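Local structure of paraflagellar rod component (Trypanosoma brucei, 2Q0X) at residues V41-G46 / F113-G118; R137-G142 / Q289-E294; A203-C208 / G245-G250; L227-A232 / V260-F265. The protein is of unknown function but has an alpha/beta hydrolase fold and is probably a component of the paraflagellar rod. All blocks are in the same frame, centred on the assembly; numbering follows the deposited sequence.

Interactions 1, 2 and 4 lie on one central beta sheet. Their strands follow one another across it in the order 40-44, 110-115, 135-143, 227-232 and 260-264. Interactions 1 and 2 meet through probable hydrogen bonds, Ala114 N to Ile139 O (3.0 Å) among them. Interactions 2 and 4, with centres about 8 Å apart, join in the same way through Leu140 O and Met230 N (2.7 Å). Interaction 3 packs on interaction 4, where Trp205 CZ3 lies 3.8 Å from Leu231 CD1. Interaction 1 includes a turn that resembles the one carrying the nucleophile in related hydrolases. Its centre is about 21 Å from that of interaction 3, and the two do not touch.

Interaction 1 of 4, residues V41-G46 / F113-G118; sequences VLWVGG and FATSTG
Trp43 of strand 40-44 lies across both Phe113 and Thr115 of the parallel neighbour strand 110-115. Its CB starts 3.9 Å from Phe113 O. With CG trans to the backbone N (chi1 174°), the indole leans toward the other strand. CD1 then comes over one face of the Phe113 ring, 3.8 Å from Phe113 CD1. The pair is T-shaped, with the planes at 65° and the indole edge toward the phenyl face. Next along the edge, NE1 donates to Thr115 OG1 at 2.9 Å, close to the indole plane but bent at the hydrogen (143°). Farther round the ring, CE2 and CZ2 also pass beside this hydroxyl. Thr115 OG1 has a second hydrogen-bond partner in Glu49, which also binds Gly46 N. The buried indole N-H is therefore satisfied, and its bond helps fix the ring's rotation.

Three backbone bonds join the strands: Phe113 N to Leu42 O (2.8 Å), Val44 N to Phe113 O, and Thr115 N to Val44 O. Val41 CG1 packs on Phe113 CB at the start of the pair. Past the strands, a water donates to both Gly45 O and Thr117 OG1, at 2.8 Å each. Gly118 N bonds back to Thr115 O and closes a tight turn. Ser116 near its apex has a positive phi. Strand, sharp turn and following helix 119-128 match the nucleophile elbow of alpha/beta hydrolases. Ser116 occupies what would be the nucleophile position, which is consistent with such a role, but no activity is established.

Interaction 2 of 4, residues R137-G142 / Q289-E294; sequences RVILHG and QFLADE
Phe290 of helix 280-299 packs on Ile139 and Arg137 of strand 135-143, and this is the tight part of the contact. Phe290 CE1 lies 3.8 Å from Ile139 CG1, and the two side chains run past each other in opposite directions. The same CE1 is 4.0 Å from Arg137 CG, so one ring corner touches two residues of the strand. Phe290 CZ is near Val138 O. Leu291 adds a looser touch, its CD2 4.2 Å from Arg137 CG.

The polar end has only a weak bond within the pair. The Arg137 chain bends at chi2 (91°) and again at chi3, which carries the guanidinium along the helix. One face of that group lies against Glu294 CB, 3.5 Å from Arg137 NH1. Arg137 NH2 makes the long, weak bond, to Glu294 O (3.4 Å). The Glu294 carboxylate turns away to a salt bridge with Arg259. Gln289, Ala292 and Asp293 of the helix are exposed to solvent and do not touch the strand.

The main anchor of Arg137 is the salt bridge of NH1 with Asp295, one residue beyond the segment. The contact thus combines an apolar seat with an ionic anchor. Charge pairing probably directs the guanidinium more than the weak carbonyl bond does.

Interaction 3 of 4, residues A203-C208 / G245-G250; sequences AVWNPC and GTVLEG
Val247 of helix 241-254 sets its CG2 over one face of the Trp205 indole on helix 200-209. The methyl lies 4.0 Å from the centroid of the six-membered ring, 24° off its normal, in a CH-pi contact. It is offset toward the rim, with Trp205 CZ3 its nearest ring atom at 3.6 Å. The same methyl also meets Cys208 CB (3.8 Å). Val247 CG1 reaches Val204 CG1 more loosely, at 4.2 Å.

Cys208 comes close to the other helix. Its SG sits 3.9 Å from Gly250 CA, at a point where the helix carries no side chain. Thr246 CG2 lies only 3.1 Å from Cys208 O, a close contact. The Thr246 hydroxyl bonds back to Glu242 O in its own helix, and this rotamer (chi1 -61°) leaves CG2 directed at Cys208 O.

Farther out, Trp205 NE1 bonds to Tyr237 OH and so helps set the indole's tilt. A pi-type turn at 203-205 and a kink at Pro207 shape this helix. Leu216 of helix 213-218 packs on Cys208 from outside the pair. Helix 200-209 belongs to the excursion between strands 135-143 and 227-232, where alpha/beta hydrolases commonly carry their cap, and here it rests on a helix of the core.

Interaction 4 of 4, residues L227-A232 / V260-F265; sequences LLLMLA and VTVSYF
Leu231 packs against Val262 and Tyr264 at the apolar centre of two parallel strands. These strands, with helix 241-254 between them in the chain, form a beta-alpha-beta unit of the alpha/beta hydrolase fold. Leu231 CD1 lies 3.6 Å from Val262 CG1. It also reaches the hydroxyl end of the Tyr264 ring, at 3.7 Å from Tyr264 OH, and the two side chains run side by side. Leu227 and Val260 lie alongside on the same face. Helices 241-254 and 200-209 cover this side.

The other face carries Leu228, Met230 and Thr261. Leu228 CD1 meets Thr261 CG2 at 3.6 Å. The Met230 chain bends at its last torsion (chi3 74°), which brings CE over one face of the Phe265 ring, near the rim. CE lies 3.9 Å from the ring centroid. The sulfur stands farther off and oblique, so this Met-aromatic contact is led by the methyl. Nearer the backbone, Met230 CB is 3.4 Å from Phe265 CE1. Helix 280-299 packs here through Phe290, Ala286 and His283, the last edge-to-face with Phe265.

Between the two faces run five backbone hydrogen bonds. They alternate in direction as in a regular parallel pair, and Ser263 N to Leu229 O is almost perfectly straight (179°). Strand 260-264 is the outermost of the sheet in this chain, and several of its side chains are partly exposed. At the last bond, Leu231 O takes Phe265 N at 2.8 Å and also lies at the edge of the Phe265 ring, in its plane, 3.6 Å from Phe265 CD1.

Interaction 1 of 4, residues V41-G46 / F113-G118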
loop_
_atom_site.group_PDB
_atom_site.type_symbol
_atom_site.label_atom_id
_atom_site.label_comp_id
_atom_site.label_asym_id
_atom_site.label_seq_id
_atom_site.Cartn_x
_atom_site.Cartn_y
_atom_site.Cartn_z
ATOM N N VAL A 41 -12.652 15.985 -4.422
ATOM C CA VAL A 41 -11.658 15.487 -5.349
ATOM C C VAL A 41 -11.163 14.114 -4.855
ATOM O O VAL A 41 -10.775 13.972 -3.699
ATOM C CB VAL A 41 -10.485 16.457 -5.481
ATOM C CG1 VAL A 41 -9.386 15.851 -6.359
ATOM C CG2 VAL A 41 -10.995 17.791 -6.048
ATOM N N LEU A 42 -11.237 13.107 -5.728
ATOM C CA LEU A 42 -10.790 11.769 -5.438
ATOM C C LEU A 42 -9.572 11.456 -6.293
ATOM O O LEU A 42 -9.643 11.463 -7.538
ATOM C CB LEU A 42 -11.897 10.765 -5.728
ATOM C CG LEU A 42 -11.565 9.270 -5.610
ATOM C CD1 LEU A 42 -10.988 8.950 -4.239
ATOM C CD2 LEU A 42 -12.826 8.401 -5.931
ATOM N N TRP A 43 -8.481 11.113 -5.610
ATOM C CA TRP A 43 -7.213 10.812 -6.249
ATOM C C TRP A 43 -6.915 9.302 -6.271
ATOM O O TRP A 43 -7.026 8.623 -5.267
ATOM C CB TRP A 43 -6.069 11.545 -5.545
ATOM C CG TRP A 43 -4.734 11.143 -6.089
ATOM C CD1 TRP A 43 -4.149 11.594 -7.236
ATOM C CD2 TRP A 43 -3.833 10.181 -5.535
ATOM N NE1 TRP A 43 -2.947 10.983 -7.424
ATOM C CE2 TRP A 43 -2.731 10.100 -6.397
ATOM C CE3 TRP A 43 -3.856 9.375 -4.398
ATOM C CZ2 TRP A 43 -1.655 9.262 -6.151
ATOM C CZ3 TRP A 43 -2.791 8.536 -4.164
ATOM C CH2 TRP A 43 -1.708 8.485 -5.037
ATOM N N VAL A 44 -6.512 8.818 -7.436
ATOM C CA VAL A 44 -5.970 7.484 -7.604
ATOM C C VAL A 44 -4.694 7.620 -8.450
ATOM O O VAL A 44 -4.605 8.443 -9.350
ATOM C CB VAL A 44 -7.059 6.481 -8.224
ATOM C CG1 VAL A 44 -7.384 6.787 -9.623
ATOM C CG2 VAL A 44 -6.604 5.057 -8.083
ATOM N N GLY A 45 -3.700 6.822 -8.136
ATOM C CA GLY A 45 -2.393 6.958 -8.756
ATOM C C GLY A 45 -1.870 5.678 -9.343
ATOM O O GLY A 45 -2.606 4.685 -9.533
ATOM N N GLY A 46 -0.575 5.724 -9.636
ATOM C CA GLY A 46 0.149 4.586 -10.081
ATOM C C GLY A 46 0.278 3.540 -8.991
ATOM O O GLY A 46 0.009 3.790 -7.808
ATOM N N PHE A 113 -9.350 12.600 -10.055
ATOM C CA PHE A 113 -8.003 13.071 -10.245
ATOM C C PHE A 113 -7.077 11.842 -10.291
ATOM O O PHE A 113 -6.985 11.086 -9.333
ATOM C CB PHE A 113 -7.681 14.021 -9.079
ATOM C CG PHE A 113 -6.281 14.582 -9.060
ATOM C CD1 PHE A 113 -5.743 15.009 -7.859
ATOM C CD2 PHE A 113 -5.515 14.716 -10.219
ATOM C CE1 PHE A 113 -4.450 15.528 -7.787
ATOM C CE2 PHE A 113 -4.228 15.252 -10.168
ATOM C CZ PHE A 113 -3.697 15.654 -8.948
ATOM N N ALA A 114 -6.430 11.617 -11.428
ATOM C CA ALA A 114 -5.493 10.503 -11.545
ATOM C C ALA A 114 -4.150 11.006 -11.967
ATOM O O ALA A 114 -4.051 11.908 -12.783
ATOM C CB ALA A 114 -5.978 9.452 -12.528
ATOM N N THR A 115 -3.117 10.416 -11.369
ATOM C CA THR A 115 -1.749 10.604 -11.787
ATOM C C THR A 115 -1.199 9.280 -12.272
ATOM O O THR A 115 -1.667 8.213 -11.871
ATOM C CB THR A 115 -0.870 11.108 -10.616
ATOM O OG1 THR A 115 -1.031 10.242 -9.480
ATOM C CG2 THR A 115 -1.218 12.556 -10.264
ATOM N N SER A 116 -0.185 9.358 -13.132
ATOM C CA SER A 116 0.565 8.173 -13.580
ATOM C C SER A 116 -0.348 7.106 -14.242
ATOM O O SER A 116 -1.240 7.454 -15.023
ATOM C CB SER A 116 1.369 7.601 -12.397
ATOM O OG SER A 116 2.255 6.602 -12.839
ATOM N N THR A 117 -0.163 5.821 -13.918
ATOM C CA THR A 117 -1.034 4.766 -14.471
ATOM C C THR A 117 -2.458 4.700 -13.857
ATOM O O THR A 117 -3.275 3.855 -14.262
ATOM C CB THR A 117 -0.355 3.389 -14.393
ATOM O OG1 THR A 117 -0.169 3.000 -13.025
ATOM C CG2 THR A 117 1.011 3.386 -15.167
ATOM N N GLY A 118 -2.751 5.587 -12.889
ATOM C CA GLY A 118 -4.097 5.756 -12.358
ATOM C C GLY A 118 -5.070 6.228 -13.418
ATOM O O GLY A 118 -6.268 5.931 -13.359
HETATM O O HOH W 1 -2.317 2.482 -11.254
#

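Interaction 2 of 4, residues R137-G142 / Q289-E294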
loop_
_atom_site.group_PDB
_atom_site.type_symbol
_atom_site.label_atom_id
_atom_site.label_comp_id
_atom_site.label_asym_id
_atom_site.label_seq_id
_atom_site.Cartn_x
_atom_site.Cartn_y
_atom_site.Cartn_z
ATOM N N ARG A 137 -16.110 16.311 -13.031
ATOM C CA ARG A 137 -14.842 16.856 -13.507
ATOM C C ARG A 137 -13.844 15.748 -13.487
ATOM O O ARG A 137 -13.899 14.870 -12.644
ATOM C CB ARG A 137 -14.313 18.001 -12.614
ATOM C CG ARG A 137 -14.969 19.346 -12.824
ATOM C CD ARG A 137 -16.154 19.535 -11.900
ATOM N NE ARG A 137 -17.256 20.293 -12.530
ATOM C CZ ARG A 137 -17.522 21.559 -12.274
ATOM N NH1 ARG A 137 -16.765 22.241 -11.441
ATOM N NH2 ARG A 137 -18.538 22.147 -12.837
ATOM N N VAL A 138 -12.926 15.802 -14.438
ATOM C CA VAL A 138 -11.831 14.874 -14.499
ATOM C C VAL A 138 -10.527 15.667 -14.624
ATOM O O VAL A 138 -10.438 16.626 -15.377
ATOM C CB VAL A 138 -12.012 13.866 -15.661
ATOM C CG1 VAL A 138 -10.822 12.962 -15.763
ATOM C CG2 VAL A 138 -13.336 13.026 -15.467
ATOM N N ILE A 139 -9.522 15.256 -13.859
ATOM C CA ILE A 139 -8.189 15.838 -13.932
ATOM C C ILE A 139 -7.197 14.706 -14.127
ATOM O O ILE A 139 -7.146 13.796 -13.317
ATOM C CB ILE A 139 -7.815 16.610 -12.612
ATOM C CG1 ILE A 139 -8.831 17.714 -12.299
ATOM C CG2 ILE A 139 -6.368 17.129 -12.688
ATOM C CD1 ILE A 139 -9.042 17.989 -10.792
ATOM N N LEU A 140 -6.395 14.780 -15.177
ATOM C CA LEU A 140 -5.423 13.739 -15.445
ATOM C C LEU A 140 -4.041 14.340 -15.611
ATOM O O LEU A 140 -3.855 15.308 -16.340
ATOM C CB LEU A 140 -5.795 12.943 -16.702
ATOM C CG LEU A 140 -7.215 12.370 -16.807
ATOM C CD1 LEU A 140 -7.484 11.805 -18.198
ATOM C CD2 LEU A 140 -7.470 11.372 -15.746
ATOM N N HIS A 141 -3.072 13.743 -14.930
ATOM C CA HIS A 141 -1.668 14.137 -15.049
ATOM C C HIS A 141 -0.903 13.022 -15.704
ATOM O O HIS A 141 -1.099 11.843 -15.385
ATOM C CB HIS A 141 -1.045 14.492 -13.690
ATOM C CG HIS A 141 0.379 14.966 -13.779
ATOM N ND1 HIS A 141 1.440 14.100 -13.939
ATOM C CD2 HIS A 141 0.910 16.210 -13.755
ATOM C CE1 HIS A 141 2.563 14.791 -13.993
ATOM N NE2 HIS A 141 2.269 16.075 -13.892
ATOM N N GLY A 142 -0.025 13.413 -16.627
ATOM C CA GLY A 142 0.933 12.490 -17.185
ATOM C C GLY A 142 2.221 13.128 -17.646
ATOM O O GLY A 142 2.258 14.299 -18.052
ATOM N N GLN A 289 -7.954 26.760 -10.207
ATOM C CA GLN A 289 -8.498 27.635 -11.252
ATOM C C GLN A 289 -9.435 26.857 -12.179
ATOM O O GLN A 289 -10.471 27.349 -12.574
ATOM C CB GLN A 289 -7.355 28.273 -12.055
ATOM C CG GLN A 289 -7.796 29.279 -13.147
ATOM C CD GLN A 289 -8.112 30.674 -12.599
ATOM O OE1 GLN A 289 -8.314 30.867 -11.393
ATOM N NE2 GLN A 289 -8.151 31.662 -13.501
ATOM N N PHE A 290 -9.065 25.630 -12.509
ATOM C CA PHE A 290 -9.927 24.741 -13.278
ATOM C C PHE A 290 -11.254 24.478 -12.554
ATOM O O PHE A 290 -12.321 24.622 -13.120
ATOM C CB PHE A 290 -9.199 23.413 -13.531
ATOM C CG PHE A 290 -10.085 22.333 -14.077
ATOM C CD1 PHE A 290 -10.413 21.233 -13.311
ATOM C CD2 PHE A 290 -10.594 22.423 -15.357
ATOM C CE1 PHE A 290 -11.245 20.225 -13.824
ATOM C CE2 PHE A 290 -11.428 21.423 -15.856
ATOM C CZ PHE A 290 -11.735 20.326 -15.076
ATOM N N LEU A 291 -11.178 24.081 -11.300
ATOM C CA LEU A 291 -12.384 23.805 -10.532
ATOM C C LEU A 291 -13.240 25.066 -10.388
ATOM O O LEU A 291 -14.458 25.006 -10.551
ATOM C CB LEU A 291 -12.047 23.186 -9.164
ATOM C CG LEU A 291 -11.454 21.759 -9.222
ATOM C CD1 LEU A 291 -11.009 21.310 -7.825
ATOM C CD2 LEU A 291 -12.426 20.728 -9.831
ATOM N N ALA A 292 -12.591 26.203 -10.124
ATOM C CA ALA A 292 -13.275 27.484 -9.987
ATOM C C ALA A 292 -13.928 27.925 -11.306
ATOM O O ALA A 292 -15.107 28.286 -11.330
ATOM C CB ALA A 292 -12.297 28.560 -9.484
ATOM N N ASP A 293 -13.165 27.899 -12.395
ATOM C CA ASP A 293 -13.685 28.333 -13.696
ATOM C C ASP A 293 -14.879 27.492 -14.160
ATOM O O ASP A 293 -15.830 28.026 -14.736
ATOM C CB ASP A 293 -12.594 28.322 -14.774
ATOM C CG ASP A 293 -11.588 29.465 -14.631
ATOM O OD1 ASP A 293 -11.845 30.477 -13.938
ATOM O OD2 ASP A 293 -10.514 29.346 -15.248
ATOM N N GLU A 294 -14.844 26.188 -13.903
ATOM C CA GLU A 294 -15.949 25.321 -14.324
ATOM C C GLU A 294 -17.212 25.540 -13.492
ATOM O O GLU A 294 -18.308 25.354 -14.010
ATOM C CB GLU A 294 -15.542 23.842 -14.295
ATOM C CG GLU A 294 -14.433 23.483 -15.260
ATOM C CD GLU A 294 -14.723 23.882 -16.705
ATOM O OE1 GLU A 294 -15.892 23.866 -17.118
ATOM O OE2 GLU A 294 -13.766 24.195 -17.440
#

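Interaction 3 of 4, residues A203-C208 / G245-G250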
loop_
_atom_site.group_PDB
_atom_site.type_symbol
_atom_site.label_atom_id
_atom_site.label_comp_id
_atom_site.label_asym_id
_atom_site.label_seq_id
_atom_site.Cartn_x
_atom_site.Cartn_y
_atom_site.Cartn_z
ATOM N N ALA A 203 -3.130 7.238 -24.144
ATOM C CA ALA A 203 -4.478 7.814 -24.218
ATOM C C ALA A 203 -4.548 9.101 -25.056
ATOM O O ALA A 203 -5.544 9.338 -25.721
ATOM C CB ALA A 203 -5.013 8.064 -22.833
ATOM N N VAL A 204 -3.493 9.926 -25.015
ATOM C CA VAL A 204 -3.548 11.254 -25.631
ATOM C C VAL A 204 -2.355 11.566 -26.554
ATOM O O VAL A 204 -2.544 11.916 -27.711
ATOM C CB VAL A 204 -3.674 12.350 -24.537
ATOM C CG1 VAL A 204 -3.486 13.745 -25.111
ATOM C CG2 VAL A 204 -5.018 12.251 -23.827
ATOM N N TRP A 205 -1.143 11.425 -26.050
ATOM C CA TRP A 205 0.031 11.942 -26.736
ATOM C C TRP A 205 0.285 11.225 -28.053
ATOM O O TRP A 205 0.299 11.851 -29.126
ATOM C CB TRP A 205 1.267 11.838 -25.837
ATOM C CG TRP A 205 2.355 12.783 -26.224
ATOM C CD1 TRP A 205 3.541 12.464 -26.781
ATOM C CD2 TRP A 205 2.334 14.210 -26.087
ATOM N NE1 TRP A 205 4.278 13.604 -27.004
ATOM C CE2 TRP A 205 3.557 14.692 -26.587
ATOM C CE3 TRP A 205 1.400 15.126 -25.583
ATOM C CZ2 TRP A 205 3.879 16.055 -26.601
ATOM C CZ3 TRP A 205 1.714 16.482 -25.590
ATOM C CH2 TRP A 205 2.947 16.934 -26.093
ATOM N N ASN A 206 0.485 9.913 -27.961
ATOM C CA ASN A 206 0.698 9.086 -29.151
ATOM C C ASN A 206 -0.384 9.233 -30.220
ATOM O O ASN A 206 -0.072 9.593 -31.351
ATOM C CB ASN A 206 0.908 7.613 -28.741
ATOM C CG ASN A 206 2.274 7.372 -28.112
ATOM O OD1 ASN A 206 3.139 8.261 -28.094
ATOM N ND2 ASN A 206 2.488 6.158 -27.613
ATOM N N PRO A 207 -1.660 8.970 -29.880
ATOM C CA PRO A 207 -2.688 9.113 -30.924
ATOM C C PRO A 207 -2.852 10.519 -31.498
ATOM O O PRO A 207 -3.175 10.652 -32.670
ATOM C CB PRO A 207 -3.972 8.646 -30.229
ATOM C CG PRO A 207 -3.664 8.694 -28.753
ATOM C CD PRO A 207 -2.225 8.498 -28.604
ATOM N N CYS A 208 -2.630 11.559 -30.693
ATOM C CA CYS A 208 -2.755 12.928 -31.195
ATOM C C CYS A 208 -1.628 13.266 -32.165
ATOM O O CYS A 208 -1.877 13.788 -33.229
ATOM C CB CYS A 208 -2.760 13.957 -30.063
ATOM S SG CYS A 208 -4.332 14.201 -29.244
ATOM N N GLY A 245 0.231 22.068 -30.815
ATOM C CA GLY A 245 -0.979 22.434 -31.540
ATOM C C GLY A 245 -1.834 21.252 -31.964
ATOM O O GLY A 245 -3.053 21.306 -31.849
ATOM N N THR A 246 -1.194 20.198 -32.468
ATOM C CA THR A 246 -1.904 18.988 -32.909
ATOM C C THR A 246 -2.531 18.263 -31.725
ATOM O O THR A 246 -3.630 17.696 -31.847
ATOM C CB THR A 246 -0.959 18.000 -33.651
ATOM O OG1 THR A 246 -0.428 18.626 -34.825
ATOM C CG2 THR A 246 -1.687 16.736 -34.060
ATOM N N VAL A 247 -1.828 18.258 -30.590
ATOM C CA VAL A 247 -2.356 17.667 -29.367
ATOM C C VAL A 247 -3.567 18.465 -28.853
ATOM O O VAL A 247 -4.601 17.882 -28.508
ATOM C CB VAL A 247 -1.264 17.526 -28.274
ATOM C CG1 VAL A 247 -1.881 17.181 -26.938
ATOM C CG2 VAL A 247 -0.191 16.470 -28.701
ATOM N N LEU A 248 -3.447 19.790 -28.827
ATOM C CA LEU A 248 -4.559 20.652 -28.418
ATOM C C LEU A 248 -5.785 20.451 -29.337
ATOM O O LEU A 248 -6.915 20.297 -28.874
ATOM C CB LEU A 248 -4.123 22.121 -28.423
ATOM C CG LEU A 248 -5.146 23.139 -27.907
ATOM C CD1 LEU A 248 -5.583 22.811 -26.483
ATOM C CD2 LEU A 248 -4.574 24.573 -28.001
ATOM N N GLU A 249 -5.535 20.441 -30.642
ATOM C CA GLU A 249 -6.568 20.182 -31.631
ATOM C C GLU A 249 -7.246 18.814 -31.475
ATOM O O GLU A 249 -8.480 18.710 -31.553
ATOM C CB GLU A 249 -5.971 20.312 -33.035
ATOM C CG GLU A 249 -6.983 20.148 -34.136
ATOM C CD GLU A 249 -6.375 20.250 -35.506
ATOM O OE1 GLU A 249 -5.484 21.105 -35.711
ATOM O OE2 GLU A 249 -6.822 19.487 -36.388
ATOM N N GLY A 250 -6.450 17.769 -31.263
ATOM C CA GLY A 250 -6.977 16.416 -31.101
ATOM C C GLY A 250 -7.843 16.252 -29.875
ATOM O O GLY A 250 -8.902 15.613 -29.922
#

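Interaction 4 of 4, residues L227-A232 / V260-F265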
loop_
_atom_site.group_PDB
_atom_site.type_symbol
_atom_site.label_atom_id
_atom_site.label_comp_id
_atom_site.label_asym_id
_atom_site.label_seq_id
_atom_site.Cartn_x
_atom_site.Cartn_y
_atom_site.Cartn_z
ATOM N N LEU A 227 -12.565 18.540 -18.528
ATOM C CA LEU A 227 -11.338 17.797 -18.415
ATOM C C LEU A 227 -10.162 18.777 -18.312
ATOM O O LEU A 227 -10.086 19.736 -19.078
ATOM C CB LEU A 227 -11.194 16.909 -19.647
ATOM C CG LEU A 227 -9.867 16.177 -19.822
ATOM C CD1 LEU A 227 -9.686 15.235 -18.686
ATOM C CD2 LEU A 227 -9.889 15.453 -21.189
ATOM N N LEU A 228 -9.305 18.574 -17.304
ATOM C CA LEU A 228 -7.998 19.222 -17.243
ATOM C C LEU A 228 -6.969 18.140 -17.495
ATOM O O LEU A 228 -6.906 17.165 -16.775
ATOM C CB LEU A 228 -7.770 19.889 -15.880
ATOM C CG LEU A 228 -6.386 20.507 -15.566
ATOM C CD1 LEU A 228 -6.049 21.660 -16.528
ATOM C CD2 LEU A 228 -6.288 20.985 -14.076
ATOM N N LEU A 229 -6.205 18.309 -18.563
ATOM C CA LEU A 229 -5.015 17.508 -18.830
ATOM C C LEU A 229 -3.780 18.271 -18.362
ATOM O O LEU A 229 -3.547 19.415 -18.772
ATOM C CB LEU A 229 -4.892 17.206 -20.337
ATOM C CG LEU A 229 -5.909 16.214 -20.912
ATOM C CD1 LEU A 229 -5.532 15.936 -22.341
ATOM C CD2 LEU A 229 -5.952 14.910 -20.094
ATOM N N MET A 230 -3.005 17.625 -17.494
ATOM C CA MET A 230 -1.787 18.199 -16.946
ATOM C C MET A 230 -0.618 17.419 -17.494
ATOM O O MET A 230 -0.410 16.278 -17.141
ATOM C CB MET A 230 -1.804 18.139 -15.424
ATOM C CG MET A 230 -3.014 18.817 -14.798
ATOM S SD MET A 230 -3.067 18.556 -13.020
ATOM C CE MET A 230 -1.761 19.672 -12.491
ATOM N N LEU A 231 0.134 18.061 -18.379
ATOM C CA LEU A 231 1.224 17.420 -19.093
ATOM C C LEU A 231 2.592 17.943 -18.615
ATOM O O LEU A 231 2.772 19.143 -18.408
ATOM C CB LEU A 231 1.052 17.643 -20.596
ATOM C CG LEU A 231 -0.266 17.117 -21.163
ATOM C CD1 LEU A 231 -0.471 17.514 -22.599
ATOM C CD2 LEU A 231 -0.316 15.583 -20.986
ATOM N N ALA A 232 3.513 17.000 -18.419
ATOM C CA ALA A 232 4.899 17.270 -18.096
ATOM C C ALA A 232 5.788 16.397 -18.979
ATOM O O ALA A 232 5.326 15.428 -19.560
ATOM C CB ALA A 232 5.161 16.963 -16.631
ATOM N N VAL A 260 -12.406 21.350 -22.291
ATOM C CA VAL A 260 -11.155 20.686 -22.011
ATOM C C VAL A 260 -10.042 21.738 -21.954
ATOM O O VAL A 260 -9.994 22.648 -22.767
ATOM C CB VAL A 260 -10.853 19.509 -22.999
ATOM C CG1 VAL A 260 -11.032 19.905 -24.398
ATOM C CG2 VAL A 260 -9.426 18.972 -22.783
ATOM N N THR A 261 -9.196 21.623 -20.938
ATOM C CA THR A 261 -8.039 22.499 -20.747
ATOM C C THR A 261 -6.805 21.618 -20.812
ATOM O O THR A 261 -6.774 20.556 -20.194
ATOM C CB THR A 261 -8.092 23.197 -19.385
ATOM O OG1 THR A 261 -9.270 24.012 -19.315
ATOM C CG2 THR A 261 -6.842 24.058 -19.150
ATOM N N VAL A 262 -5.812 22.040 -21.591
ATOM C CA VAL A 262 -4.557 21.308 -21.704
ATOM C C VAL A 262 -3.445 22.230 -21.231
ATOM O O VAL A 262 -3.185 23.259 -21.848
ATOM C CB VAL A 262 -4.282 20.820 -23.144
ATOM C CG1 VAL A 262 -2.973 20.051 -23.197
ATOM C CG2 VAL A 262 -5.460 19.950 -23.662
ATOM N N SER A 263 -2.821 21.872 -20.105
ATOM C CA SER A 263 -1.770 22.711 -19.508
ATOM C C SER A 263 -0.478 21.917 -19.362
ATOM O O SER A 263 -0.494 20.692 -19.106
ATOM C CB SER A 263 -2.188 23.241 -18.131
ATOM O OG SER A 263 -3.277 24.142 -18.216
ATOM N N TYR A 264 0.622 22.638 -19.528
ATOM C CA TYR A 264 1.962 22.108 -19.393
ATOM C C TYR A 264 2.603 22.588 -18.074
ATOM O O TYR A 264 2.415 23.734 -17.658
ATOM C CB TYR A 264 2.791 22.522 -20.614
ATOM C CG TYR A 264 2.341 21.785 -21.860
ATOM C CD1 TYR A 264 1.320 22.285 -22.669
ATOM C CD2 TYR A 264 2.901 20.561 -22.197
ATOM C CE1 TYR A 264 0.890 21.581 -23.810
ATOM C CE2 TYR A 264 2.485 19.856 -23.325
ATOM C CZ TYR A 264 1.490 20.374 -24.130
ATOM O OH TYR A 264 1.086 19.656 -25.226
ATOM N N PHE A 265 3.320 21.677 -17.414
ATOM C CA PHE A 265 3.904 21.937 -16.099
ATOM C C PHE A 265 5.405 21.705 -16.106
ATOM O O PHE A 265 5.899 20.775 -16.754
ATOM C CB PHE A 265 3.193 21.093 -15.038
ATOM C CG PHE A 265 1.734 21.420 -14.945
ATOM C CD1 PHE A 265 0.836 20.919 -15.882
ATOM C CD2 PHE A 265 1.268 22.309 -13.986
ATOM C CE1 PHE A 265 -0.497 21.269 -15.837
ATOM C CE2 PHE A 265 -0.065 22.659 -13.943
ATOM C CZ PHE A 265 -0.949 22.130 -14.870
#